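Local coordinates for transmembrane protein (Bartonella henselae, PDB 3PAM), which is probably the solute-binding component of an ABC-type oligopeptide transport system, represented here by one domain of a family 5 extracellular solute-binding protein, at residues Asp76-Glu81 / Leu246-Tyr251; Lys142-Phe147 / Ala158-Val163. One frame throughout, in Å; residues are numbered along the deposited sequence.

How the interactions relate
From the N terminus, the chain first lays down strand 5-10 of the mixed sheet. It reaches 76-81 at the start of helix 80-84. Interaction 1 closes a long loop there when 246-251, at the end of helix 232-249, returns with 164 residues between. Interaction 2 is nested inside that loop and does not cross it. It closes a short loop of ten residues between helix 138-152 and the next strand, 157-162, at one edge of the sheet. The two contacts lie on opposite sides of the chain's centre, with their own centres about 26 Å apart. Interaction 1 joins two helix ends, and interaction 2 joins a helix to the sheet.

Interaction 1. Residues Asp76-Glu81 / Leu246-Tyr251; sequences DAVLPE and LISGSY
S248 is the hub of this contact, and residues A77, V78 and L79 gather round its short side chain. The main tie is a hydrogen bond from L79 N to S248 OG, 2.9 Å long. It is nearly straight, with an angle of 165° at the hydrogen. The S248 hydroxyl lies beside its own backbone N (chi1 -65°). This brings OG back along its helix, where it also hydrogen-bonds to R244 O, one turn earlier. A carbonyl oxygen can only accept, so the S248 hydrogen goes to R244 and the oxygen receives the L79 amide. Two bonds thus hold the hydroxyl, which probably fixes its rotation. Packing is close beside it. A77 O lies 3.1 Å from S248 CB, and V78 CA lies 3.3 Å from S248 OG. L79 is the N-cap residue of helix 80-84, and S248 belongs to the last turn of helix 232-249. The contact therefore sets the start of one helix against the end of another, just before the chain enters strand 252-257 of the mixed sheet. S250 follows with a positive phi of 46°, where the chain leaves the helix. G249 O lies above one face of the Y251 ring and also accepts a hydrogen bond from R23. The side-chain contacts are looser, and are carbon against the hydroxyl oxygen. V78 CG1 comes to 3.7 Å from S248 OG, and L79 CB stays at 3.9 Å from the same oxygen. S248 also touches V82 in helix 80-84. Further out the contact loosens toward solvent. P80 points away and is exposed, with its ring 6.8 Å from the nearest atom of 246-251.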
ATOM      1  N   ASP A  76       2.287   7.598 -16.314  1.00 49.00           N
ATOM      2  CA  ASP A  76       3.063   7.424 -15.083  1.00 48.94           C
ATOM      3  C   ASP A  76       2.335   6.550 -14.046  1.00 47.32           C
ATOM      4  O   ASP A  76       2.880   6.274 -12.975  1.00 46.68           O
ATOM      5  CB  ASP A  76       3.386   8.787 -14.472  1.00 48.98           C
ATOM      6  CG  ASP A  76       4.196   9.683 -15.408  1.00 51.64           C
ATOM      7  OD1 ASP A  76       5.083   9.170 -16.141  1.00 53.38           O
ATOM      8  OD2 ASP A  76       3.959  10.920 -15.381  1.00 52.34           O
ATOM      9  N   ALA A  77       1.119   6.117 -14.375  1.00 46.13           N
ATOM     10  CA  ALA A  77       0.258   5.417 -13.420  1.00 44.99           C
ATOM     11  C   ALA A  77       0.698   3.985 -13.102  1.00 45.26           C
ATOM     12  O   ALA A  77       0.649   3.559 -11.952  1.00 44.82           O
ATOM     13  CB  ALA A  77      -1.201   5.440 -13.898  1.00 44.10           C
ATOM     14  N   VAL A  78       1.118   3.238 -14.113  1.00 46.08           N
ATOM     15  CA  VAL A  78       1.376   1.818 -13.912  1.00 45.97           C
ATOM     16  C   VAL A  78       2.822   1.474 -14.222  1.00 47.18           C
ATOM     17  O   VAL A  78       3.397   2.013 -15.169  1.00 47.99           O
ATOM     18  CB  VAL A  78       0.372   0.938 -14.725  1.00 46.32           C
ATOM     19  CG1 VAL A  78       0.558  -0.546 -14.428  1.00 46.03           C
ATOM     20  CG2 VAL A  78      -1.077   1.340 -14.395  1.00 44.14           C
ATOM     21  N   LEU A  79       3.408   0.610 -13.391  1.00 47.43           N
ATOM     22  CA  LEU A  79       4.746   0.066 -13.619  1.00 48.70           C
ATOM     23  C   LEU A  79       4.677  -0.991 -14.702  1.00 49.46           C
ATOM     24  O   LEU A  79       3.743  -1.792 -14.703  1.00 49.05           O
ATOM     25  CB  LEU A  79       5.325  -0.577 -12.355  1.00 48.37           C
ATOM     26  CG  LEU A  79       5.736   0.316 -11.191  1.00 48.99           C
ATOM     27  CD1 LEU A  79       5.865  -0.502  -9.914  1.00 49.63           C
ATOM     28  CD2 LEU A  79       7.043   1.055 -11.494  1.00 50.21           C
ATOM     29  N   PRO A  80       5.670  -0.995 -15.613  1.00 55.13           N
ATOM     30  CA  PRO A  80       5.818  -1.969 -16.684  1.00 56.50           C
ATOM     31  C   PRO A  80       5.610  -3.410 -16.228  1.00 54.88           C
ATOM     32  O   PRO A  80       4.906  -4.152 -16.904  1.00 55.96           O
ATOM     33  CB  PRO A  80       7.267  -1.747 -17.182  1.00 59.35           C
ATOM     34  CG  PRO A  80       7.855  -0.664 -16.302  1.00 58.92           C
ATOM     35  CD  PRO A  80       6.696   0.061 -15.708  1.00 57.13           C
ATOM     36  N   GLU A  81       6.191  -3.799 -15.095  1.00 53.71           N
ATOM     37  CA  GLU A  81       6.024  -5.169 -14.590  1.00 53.45           C
ATOM     38  C   GLU A  81       4.547  -5.448 -14.244  1.00 51.79           C
ATOM     39  O   GLU A  81       4.069  -6.567 -14.417  1.00 52.04           O
ATOM     40  CB  GLU A  81       6.917  -5.471 -13.372  1.00 53.80           C
ATOM     41  CG  GLU A  81       8.236  -4.725 -13.289  1.00 57.28           C
ATOM     42  CD  GLU A  81       8.225  -3.590 -12.264  1.00 58.64           C
ATOM     43  OE1 GLU A  81       8.437  -3.859 -11.063  1.00 59.87           O
ATOM     44  OE2 GLU A  81       8.035  -2.421 -12.663  1.00 59.73           O
ATOM     45  N   LEU A 246      -3.226   0.917  -8.305  1.00 37.45           N
ATOM     46  CA  LEU A 246      -3.120   0.934  -6.861  1.00 35.63           C
ATOM     47  C   LEU A 246      -1.912   0.139  -6.424  1.00 35.63           C
ATOM     48  O   LEU A 246      -1.194   0.515  -5.496  1.00 35.01           O
ATOM     49  CB  LEU A 246      -4.396   0.402  -6.237  1.00 35.29           C
ATOM     50  CG  LEU A 246      -5.640   1.237  -6.534  1.00 34.30           C
ATOM     51  CD1 LEU A 246      -6.848   0.602  -5.865  1.00 34.49           C
ATOM     52  CD2 LEU A 246      -5.445   2.637  -6.046  1.00 32.07           C
ATOM     53  N   ILE A 247      -1.673  -0.967  -7.106  1.00 36.26           N
ATOM     54  CA  ILE A 247      -0.418  -1.692  -6.930  1.00 35.78           C
ATOM     55  C   ILE A 247       0.784  -0.780  -7.203  1.00 36.15           C
ATOM     56  O   ILE A 247       1.754  -0.769  -6.439  1.00 35.96           O
ATOM     57  CB  ILE A 247      -0.379  -2.957  -7.823  1.00 36.58           C
ATOM     58  CG1 ILE A 247      -1.407  -3.969  -7.326  1.00 35.48           C
ATOM     59  CG2 ILE A 247       1.029  -3.590  -7.876  1.00 35.73           C
ATOM     60  CD1 ILE A 247      -1.805  -4.985  -8.374  1.00 36.72           C
ATOM     61  N   SER A 248       0.722  -0.012  -8.287  1.00 35.63           N
ATOM     62  CA  SER A 248       1.862   0.827  -8.679  1.00 34.68           C
ATOM     63  C   SER A 248       2.013   2.013  -7.763  1.00 34.15           C
ATOM     64  O   SER A 248       3.082   2.612  -7.691  1.00 33.98           O
ATOM     65  CB  SER A 248       1.714   1.325 -10.116  1.00 33.79           C
ATOM     66  OG  SER A 248       1.771   0.241 -11.004  1.00 34.17           O
ATOM     67  N   GLY A 249       0.922   2.372  -7.085  1.00 34.24           N
ATOM     68  CA  GLY A 249       0.959   3.433  -6.113  1.00 33.15           C
ATOM     69  C   GLY A 249       1.567   3.077  -4.778  1.00 33.19           C
ATOM     70  O   GLY A 249       2.016   3.967  -4.072  1.00 32.93           O
ATOM     71  N   SER A 250       1.579   1.795  -4.416  1.00 34.28           N
ATOM     72  CA  SER A 250       1.966   1.379  -3.067  1.00 34.43           C
ATOM     73  C   SER A 250       1.288   2.241  -1.988  1.00 33.71           C
ATOM     74  O   SER A 250       1.932   2.686  -1.043  1.00 33.38           O
ATOM     75  CB  SER A 250       3.497   1.357  -2.894  1.00 34.14           C
ATOM     76  OG  SER A 250       4.079   0.264  -3.609  1.00 35.17           O
ATOM     77  N   TYR A 251      -0.008   2.483  -2.146  1.00 34.00           N
ATOM     78  CA  TYR A 251      -0.801   3.172  -1.120  1.00 34.32           C
ATOM     79  C   TYR A 251      -0.917   2.325   0.135  1.00 35.53           C
ATOM     80  O   TYR A 251      -1.102   2.845   1.227  1.00 35.28           O
ATOM     81  CB  TYR A 251      -2.187   3.543  -1.671  1.00 34.54           C
ATOM     82  CG  TYR A 251      -2.051   4.525  -2.796  1.00 33.88           C
ATOM     83  CD1 TYR A 251      -1.670   5.845  -2.546  1.00 31.94           C
ATOM     84  CD2 TYR A 251      -2.234   4.126  -4.119  1.00 36.27           C
ATOM     85  CE1 TYR A 251      -1.485   6.741  -3.585  1.00 32.59           C
ATOM     86  CE2 TYR A 251      -2.065   5.025  -5.171  1.00 35.18           C
ATOM     87  CZ  TYR A 251      -1.684   6.323  -4.890  1.00 35.02           C
ATOM     88  OH  TYR A 251      -1.513   7.219  -5.913  1.00 37.44           O
TER

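Interaction 2. Residues Lys142-Phe147 / Ala158-Val163; sequences KVALAF and AEIRTV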
ATOM      1  N   LYS A 142       2.317  -6.349  17.587  1.00 44.55           N
ATOM      2  CA  LYS A 142       3.358  -7.320  17.217  1.00 44.40           C
ATOM      3  C   LYS A 142       3.811  -7.132  15.768  1.00 43.06           C
ATOM      4  O   LYS A 142       5.007  -7.098  15.504  1.00 42.31           O
ATOM      5  CB  LYS A 142       2.901  -8.760  17.425  1.00 48.07           C
ATOM      6  CG  LYS A 142       2.823  -9.247  18.877  1.00 49.34           C
ATOM      7  CD  LYS A 142       2.210 -10.639  18.896  1.00 52.93           C
ATOM      8  CE  LYS A 142       2.249 -11.280  20.288  1.00 54.84           C
ATOM      9  NZ  LYS A 142       1.406 -10.534  21.281  1.00 53.82           N
ATOM     10  N   VAL A 143       2.866  -6.993  14.837  1.00 43.38           N
ATOM     11  CA  VAL A 143       3.211  -6.887  13.418  1.00 41.73           C
ATOM     12  C   VAL A 143       3.952  -5.574  13.137  1.00 38.68           C
ATOM     13  O   VAL A 143       4.916  -5.539  12.364  1.00 37.22           O
ATOM     14  CB  VAL A 143       1.961  -6.996  12.497  1.00 43.68           C
ATOM     15  CG1 VAL A 143       2.320  -6.705  11.028  1.00 41.15           C
ATOM     16  CG2 VAL A 143       1.333  -8.360  12.612  1.00 46.87           C
ATOM     17  N   ALA A 144       3.486  -4.504  13.776  1.00 37.57           N
ATOM     18  CA  ALA A 144       4.082  -3.193  13.635  1.00 35.37           C
ATOM     19  C   ALA A 144       5.503  -3.170  14.223  1.00 34.47           C
ATOM     20  O   ALA A 144       6.388  -2.489  13.699  1.00 33.34           O
ATOM     21  CB  ALA A 144       3.201  -2.130  14.269  1.00 34.38           C
ATOM     22  N   LEU A 145       5.706  -3.924  15.295  1.00 35.52           N
ATOM     23  CA  LEU A 145       6.999  -4.000  15.970  1.00 34.74           C
ATOM     24  C   LEU A 145       7.998  -4.765  15.132  1.00 36.01           C
ATOM     25  O   LEU A 145       9.175  -4.412  15.086  1.00 36.98           O
ATOM     26  CB  LEU A 145       6.837  -4.648  17.338  1.00 35.35           C
ATOM     27  CG  LEU A 145       6.254  -3.786  18.462  1.00 33.21           C
ATOM     28  CD1 LEU A 145       5.865  -4.669  19.638  1.00 30.72           C
ATOM     29  CD2 LEU A 145       7.267  -2.704  18.882  1.00 28.92           C
ATOM     30  N   ALA A 146       7.526  -5.802  14.451  1.00 37.00           N
ATOM     31  CA  ALA A 146       8.341  -6.510  13.469  1.00 37.64           C
ATOM     32  C   ALA A 146       8.722  -5.591  12.303  1.00 36.55           C
ATOM     33  O   ALA A 146       9.847  -5.618  11.829  1.00 37.81           O
ATOM     34  CB  ALA A 146       7.590  -7.740  12.963  1.00 39.19           C
ATOM     35  N   PHE A 147       7.784  -4.779  11.832  1.00 35.86           N
ATOM     36  CA  PHE A 147       8.090  -3.800  10.784  1.00 34.79           C
ATOM     37  C   PHE A 147       9.141  -2.818  11.288  1.00 33.94           C
ATOM     38  O   PHE A 147      10.086  -2.515  10.576  1.00 34.64           O
ATOM     39  CB  PHE A 147       6.820  -3.082  10.312  1.00 33.35           C
ATOM     40  CG  PHE A 147       6.985  -2.293   9.030  1.00 32.05           C
ATOM     41  CD1 PHE A 147       7.964  -2.603   8.097  1.00 32.86           C
ATOM     42  CD2 PHE A 147       6.118  -1.253   8.742  1.00 31.39           C
ATOM     43  CE1 PHE A 147       8.082  -1.853   6.915  1.00 33.77           C
ATOM     44  CE2 PHE A 147       6.236  -0.520   7.562  1.00 31.03           C
ATOM     45  CZ  PHE A 147       7.211  -0.813   6.652  1.00 28.37           C
ATOM     46  N   ALA A 158      10.563   3.923  13.282  1.00 36.04           N
ATOM     47  CA  ALA A 158       9.122   3.851  13.362  1.00 35.53           C
ATOM     48  C   ALA A 158       8.734   3.750  14.837  1.00 37.26           C
ATOM     49  O   ALA A 158       9.158   2.838  15.536  1.00 37.35           O
ATOM     50  CB  ALA A 158       8.622   2.647  12.608  1.00 34.52           C
ATOM     51  N   GLU A 159       7.965   4.719  15.311  1.00 38.59           N
ATOM     52  CA  GLU A 159       7.440   4.666  16.662  1.00 41.53           C
ATOM     53  C   GLU A 159       6.118   3.880  16.623  1.00 41.67           C
ATOM     54  O   GLU A 159       5.212   4.173  15.830  1.00 40.74           O
ATOM     55  CB  GLU A 159       7.274   6.076  17.234  1.00 44.20           C
ATOM     56  CG  GLU A 159       6.740   6.121  18.668  1.00 50.43           C
ATOM     57  CD  GLU A 159       6.552   7.535  19.199  1.00 55.87           C
ATOM     58  OE1 GLU A 159       7.554   8.166  19.605  1.00 57.73           O
ATOM     59  OE2 GLU A 159       5.392   8.005  19.229  1.00 58.31           O
ATOM     60  N   ILE A 160       6.039   2.847  17.450  1.00 44.35           N
ATOM     61  CA  ILE A 160       4.833   2.028  17.529  1.00 42.81           C
ATOM     62  C   ILE A 160       3.951   2.484  18.711  1.00 43.18           C
ATOM     63  O   ILE A 160       4.407   2.563  19.844  1.00 43.55           O
ATOM     64  CB  ILE A 160       5.164   0.512  17.598  1.00 41.48           C
ATOM     65  CG1 ILE A 160       6.123   0.089  16.463  1.00 42.00           C
ATOM     66  CG2 ILE A 160       3.888  -0.326  17.558  1.00 42.07           C
ATOM     67  CD1 ILE A 160       5.788   0.590  15.043  1.00 37.67           C
ATOM     68  N   ARG A 161       2.698   2.826  18.411  1.00 43.08           N
ATOM     69  CA  ARG A 161       1.720   3.206  19.439  1.00 43.43           C
ATOM     70  C   ARG A 161       0.530   2.260  19.405  1.00 42.73           C
ATOM     71  O   ARG A 161       0.055   1.906  18.339  1.00 41.87           O
ATOM     72  CB  ARG A 161       1.212   4.632  19.227  1.00 44.00           C
ATOM     73  CG  ARG A 161       2.238   5.732  19.441  1.00 46.20           C
ATOM     74  CD  ARG A 161       2.336   6.176  20.885  1.00 50.63           C
ATOM     75  NE  ARG A 161       3.182   7.366  20.986  1.00 56.24           N
ATOM     76  CZ  ARG A 161       3.428   8.056  22.099  1.00 61.11           C
ATOM     77  NH1 ARG A 161       2.896   7.692  23.261  1.00 62.56           N
ATOM     78  NH2 ARG A 161       4.224   9.124  22.052  1.00 65.13           N
ATOM     79  N   THR A 162       0.066   1.845  20.573  1.00 43.74           N
ATOM     80  CA  THR A 162      -1.249   1.230  20.688  1.00 44.75           C
ATOM     81  C   THR A 162      -2.074   2.066  21.646  1.00 46.13           C
ATOM     82  O   THR A 162      -1.651   2.329  22.774  1.00 46.72           O
ATOM     83  CB  THR A 162      -1.194  -0.219  21.170  1.00 44.87           C
ATOM     84  OG1 THR A 162      -0.109  -0.904  20.517  1.00 46.63           O
ATOM     85  CG2 THR A 162      -2.454  -0.898  20.817  1.00 45.38           C
ATOM     86  N   VAL A 163      -3.248   2.480  21.171  1.00 46.69           N
ATOM     87  CA  VAL A 163      -4.118   3.393  21.889  1.00 48.08           C
ATOM     88  C   VAL A 163      -5.528   2.816  22.063  1.00 49.60           C
ATOM     89  O   VAL A 163      -5.851   1.746  21.507  1.00 49.09           O
ATOM     90  CB  VAL A 163      -4.213   4.810  21.195  1.00 47.93           C
ATOM     91  CG1 VAL A 163      -2.820   5.439  20.999  1.00 47.35           C
ATOM     92  CG2 VAL A 163      -5.016   4.753  19.875  1.00 45.70           C
TER
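I160 lays its side chain against A144 and L145. This is the helix-on-strand packing of a beta-alpha-beta unit, strand 130-135, helix 138-152 and strand 157-162. I160 CD1 lies 3.4 Å from A144 O and touches the A144 methyl as well. I160 CG2 meets that same methyl, with A144 CB at 3.8 Å. CG1 lies beside the backbone N of I160 (chi1 -52°) and CG2 anti to it. With CD1 folded at chi2 -47°, CG2 and CD1 both reach A144. L145 covers the more exposed side. Its CD2 comes to 3.9 Å from I160 CG1, and the two side chains run at a slant to each other. The contact is apolar, apart from the carbonyl beside CD1. In the next shell, I160 also touches I133 of the neighbouring parallel strand and Q148, one helical turn beyond A144. A144 rests on T135. Backbone bonds from E159 and R161 to strand 130-135 hold the edge strand in place. F147 turns into the core, where it meets the rings of F8 and F30. E159 and R161 form a salt bridge: R161 NE sits 2.9 Å from E159 OE2, approaching from above the carboxylate plane, 48° out of it.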